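Local coordinates for protein chintase (Rhizomucor miehei, PDB 5YUQ) that hydrolyses the beta-1,4 linkages of chitin as a family 18 glycoside hydrolase, probably threading the chain through a tunnel-shaped active site, at residues Val347-Leu352 with Thr360-Leu365. Sequence-based numbering, arbitrary orientation.
Sequences VMLWSL and TLLNAL
L349 rests one methyl, CD2, against two leucines of 360-365 at once: L349 CD2 lies 3.8 Å from L362 CD1 and equally 3.8 Å from L365 CD1. The two approaches differ in angle. The L349 side chain meets that of L362 at roughly a right angle, whereas it passes L365 on a slant, close enough that L365 CD1 also comes within 4.1 Å of L349 CB. L365 therefore touches the root as well as the end of L349. Its reach is explained by an extended side chain (chi2 -178°), which carries CD1 across toward the strand.

L362 uses both branches. While CD1 meets L349, its CD2 is 4.0 Å from L352 CD1, the side chains running obliquely to one another. With CG of L362 anti to the backbone N (chi1 -178°), chi2 of 56° turns CD1 to L349 and CD2 to L352. V347 adds a looser touch at the other end, where V347 CG2 stands 4.4 Å from L365 CD1.

All five touching residues are buried and the interface is wholly apolar. F234 of strand 228-240 packs on both L349 and L365, while L332 and V336 of helix 329-341 bear on L365. D355 accepts hydrogen bonds from the backbone N of L361 and L362, tying the start of helix 360-363 to the preceding loop. Strand 346-350 pairs in parallel with both 4-9 and 228-240, closing the barrel. V347 and L349 point to 360-365 and M348 away from it; with the shared packing on helix 329-341, this places the short C-terminal helix on the outside of the family 18 TIM barrel.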
ATOM      1  N   VAL A 347      -0.852  -7.362   9.741  1.00 12.70           N
ATOM      2  CA  VAL A 347      -0.270  -7.093   8.460  1.00 13.15           C
ATOM      3  C   VAL A 347      -1.387  -6.964   7.458  1.00 13.04           C
ATOM      4  O   VAL A 347      -2.479  -7.434   7.663  1.00 14.62           O
ATOM      5  CB  VAL A 347       0.633  -8.266   7.977  1.00 16.71           C
ATOM      6  CG1 VAL A 347       1.817  -8.436   8.874  1.00 15.65           C
ATOM      7  CG2 VAL A 347      -0.207  -9.528   7.769  1.00 21.34           C
ATOM      8  N   MET A 348      -1.077  -6.269   6.363  1.00 11.56           N
ATOM      9  CA  MET A 348      -2.026  -6.226   5.263  1.00 12.22           C
ATOM     10  C   MET A 348      -1.261  -6.486   3.988  1.00 11.39           C
ATOM     11  O   MET A 348      -0.041  -6.369   3.968  1.00 12.11           O
ATOM     12  CB  MET A 348      -2.818  -4.907   5.210  1.00 10.86           C
ATOM     13  CG  MET A 348      -2.003  -3.628   4.989  1.00 12.25           C
ATOM     14  SD  MET A 348      -1.590  -3.363   3.243  1.00 12.91           S
ATOM     15  CE  MET A 348      -1.179  -1.619   3.287  1.00 14.21           C
ATOM     16  N   LEU A 349      -1.978  -6.818   2.924  1.00 12.21           N
ATOM     17  CA  LEU A 349      -1.325  -7.167   1.675  1.00 11.61           C
ATOM     18  C   LEU A 349      -1.942  -6.426   0.500  1.00 12.80           C
ATOM     19  O   LEU A 349      -3.157  -6.220   0.454  1.00 12.62           O
ATOM     20  CB  LEU A 349      -1.381  -8.680   1.444  1.00 12.84           C
ATOM     21  CG  LEU A 349      -2.768  -9.287   1.219  1.00 13.65           C
ATOM     22  CD1 LEU A 349      -3.024  -9.472  -0.274  1.00 14.59           C
ATOM     23  CD2 LEU A 349      -2.924 -10.610   1.951  1.00 14.36           C
ATOM     24  N   TRP A 350      -1.087  -6.027  -0.436  1.00 13.30           N
ATOM     25  CA  TRP A 350      -1.521  -5.479  -1.715  1.00 11.40           C
ATOM     26  C   TRP A 350      -0.939  -6.319  -2.847  1.00 11.73           C
ATOM     27  O   TRP A 350       0.278  -6.334  -3.026  1.00 13.18           O
ATOM     28  CB  TRP A 350      -1.036  -4.026  -1.901  1.00 12.71           C
ATOM     29  CG  TRP A 350      -1.510  -3.495  -3.217  1.00 12.78           C
ATOM     30  CD1 TRP A 350      -0.945  -3.711  -4.450  1.00 14.32           C
ATOM     31  CD2 TRP A 350      -2.684  -2.725  -3.442  1.00 13.45           C
ATOM     32  NE1 TRP A 350      -1.698  -3.101  -5.424  1.00 16.32           N
ATOM     33  CE2 TRP A 350      -2.772  -2.484  -4.827  1.00 13.35           C
ATOM     34  CE3 TRP A 350      -3.668  -2.192  -2.602  1.00 12.71           C
ATOM     35  CZ2 TRP A 350      -3.811  -1.745  -5.389  1.00 13.40           C
ATOM     36  CZ3 TRP A 350      -4.695  -1.462  -3.158  1.00 14.27           C
ATOM     37  CH2 TRP A 350      -4.762  -1.245  -4.536  1.00 14.50           C
ATOM     38  N   SER A 351      -1.768  -7.020  -3.622  1.00 12.78           N
ATOM     39  CA  SER A 351      -3.193  -7.211  -3.388  1.00 14.18           C
ATOM     40  C   SER A 351      -3.516  -8.678  -3.707  1.00 14.99           C
ATOM     41  O   SER A 351      -2.711  -9.386  -4.329  1.00 13.67           O
ATOM     42  CB  SER A 351      -4.024  -6.256  -4.251  1.00 13.60           C
ATOM     43  OG  SER A 351      -3.657  -6.377  -5.618  1.00 16.59           O
ATOM     44  N   LEU A 352      -4.691  -9.127  -3.283  1.00 13.85           N
ATOM     45  CA  LEU A 352      -4.982 -10.553  -3.170  1.00 13.18           C
ATOM     46  C   LEU A 352      -4.935 -11.330  -4.479  1.00 13.76           C
ATOM     47  O   LEU A 352      -4.533 -12.496  -4.497  1.00 15.96           O
ATOM     48  CB  LEU A 352      -6.340 -10.741  -2.480  1.00 14.29           C
ATOM     49  CG  LEU A 352      -6.688 -12.169  -2.075  1.00 14.52           C
ATOM     50  CD1 LEU A 352      -5.601 -12.749  -1.189  1.00 17.23           C
ATOM     51  CD2 LEU A 352      -8.030 -12.193  -1.356  1.00 14.99           C
ATOM     52  N   THR A 360       0.570 -19.308  -2.137  1.00 14.59           N
ATOM     53  CA  THR A 360       1.926 -19.306  -1.588  1.00 13.58           C
ATOM     54  C   THR A 360       2.202 -18.101  -0.684  1.00 14.88           C
ATOM     55  O   THR A 360       2.665 -18.258   0.446  1.00 16.03           O
ATOM     56  CB  THR A 360       2.987 -19.341  -2.695  1.00 15.21           C
ATOM     57  OG1 THR A 360       2.822 -20.533  -3.476  1.00 17.10           O
ATOM     58  CG2 THR A 360       4.385 -19.342  -2.091  1.00 17.08           C
ATOM     59  N   LEU A 361       1.922 -16.901  -1.183  1.00 15.15           N
ATOM     60  CA  LEU A 361       2.203 -15.694  -0.408  1.00 12.89           C
ATOM     61  C   LEU A 361       1.223 -15.490   0.739  1.00 13.59           C
ATOM     62  O   LEU A 361       1.623 -15.073   1.818  1.00 13.14           O
ATOM     63  CB  LEU A 361       2.250 -14.456  -1.301  1.00 11.34           C
ATOM     64  CG  LEU A 361       3.314 -14.513  -2.399  1.00 13.18           C
ATOM     65  CD1 LEU A 361       3.448 -13.138  -3.004  1.00 13.74           C
ATOM     66  CD2 LEU A 361       4.651 -15.001  -1.856  1.00 13.89           C
ATOM     67  N   LEU A 362      -0.054 -15.789   0.525  1.00 11.67           N
ATOM     68  CA  LEU A 362      -1.026 -15.630   1.609  1.00 14.17           C
ATOM     69  C   LEU A 362      -0.761 -16.634   2.726  1.00 12.37           C
ATOM     70  O   LEU A 362      -0.868 -16.299   3.905  1.00 14.15           O
ATOM     71  CB  LEU A 362      -2.460 -15.748   1.085  1.00 15.29           C
ATOM     72  CG  LEU A 362      -3.606 -15.559   2.086  1.00 15.65           C
ATOM     73  CD1 LEU A 362      -3.504 -14.218   2.808  1.00 15.29           C
ATOM     74  CD2 LEU A 362      -4.947 -15.686   1.379  1.00 17.57           C
ATOM     75  N   ASN A 363      -0.368 -17.848   2.352  1.00 16.19           N
ATOM     76  CA  ASN A 363       0.044 -18.836   3.341  1.00 14.88           C
ATOM     77  C   ASN A 363       1.226 -18.346   4.162  1.00 13.83           C
ATOM     78  O   ASN A 363       1.313 -18.616   5.352  1.00 15.54           O
ATOM     79  CB  ASN A 363       0.395 -20.164   2.665  1.00 12.88           C
ATOM     80  CG  ASN A 363      -0.830 -20.899   2.182  1.00 18.49           C
ATOM     81  OD1 ASN A 363      -1.950 -20.572   2.571  1.00 18.05           O
ATOM     82  ND2 ASN A 363      -0.629 -21.910   1.353  1.00 18.83           N
ATOM     83  N   ALA A 364       2.135 -17.619   3.521  1.00 12.11           N
ATOM     84  CA  ALA A 364       3.313 -17.081   4.199  1.00 13.12           C
ATOM     85  C   ALA A 364       2.968 -16.058   5.275  1.00 14.63           C
ATOM     86  O   ALA A 364       3.803 -15.714   6.108  1.00 15.69           O
ATOM     87  CB  ALA A 364       4.267 -16.461   3.178  1.00 14.24           C
ATOM     88  N   LEU A 365       1.740 -15.557   5.251  1.00 14.36           N
ATOM     89  CA  LEU A 365       1.338 -14.545   6.214  1.00 13.77           C
ATOM     90  C   LEU A 365       0.604 -15.126   7.414  1.00 15.41           C
ATOM     91  O   LEU A 365       0.338 -14.400   8.362  1.00 15.14           O
ATOM     92  CB  LEU A 365       0.459 -13.481   5.548  1.00 13.72           C
ATOM     93  CG  LEU A 365       1.104 -12.685   4.414  1.00 14.13           C
ATOM     94  CD1 LEU A 365       0.135 -11.631   3.869  1.00 14.75           C
ATOM     95  CD2 LEU A 365       2.390 -12.039   4.900  1.00 14.70           C
TER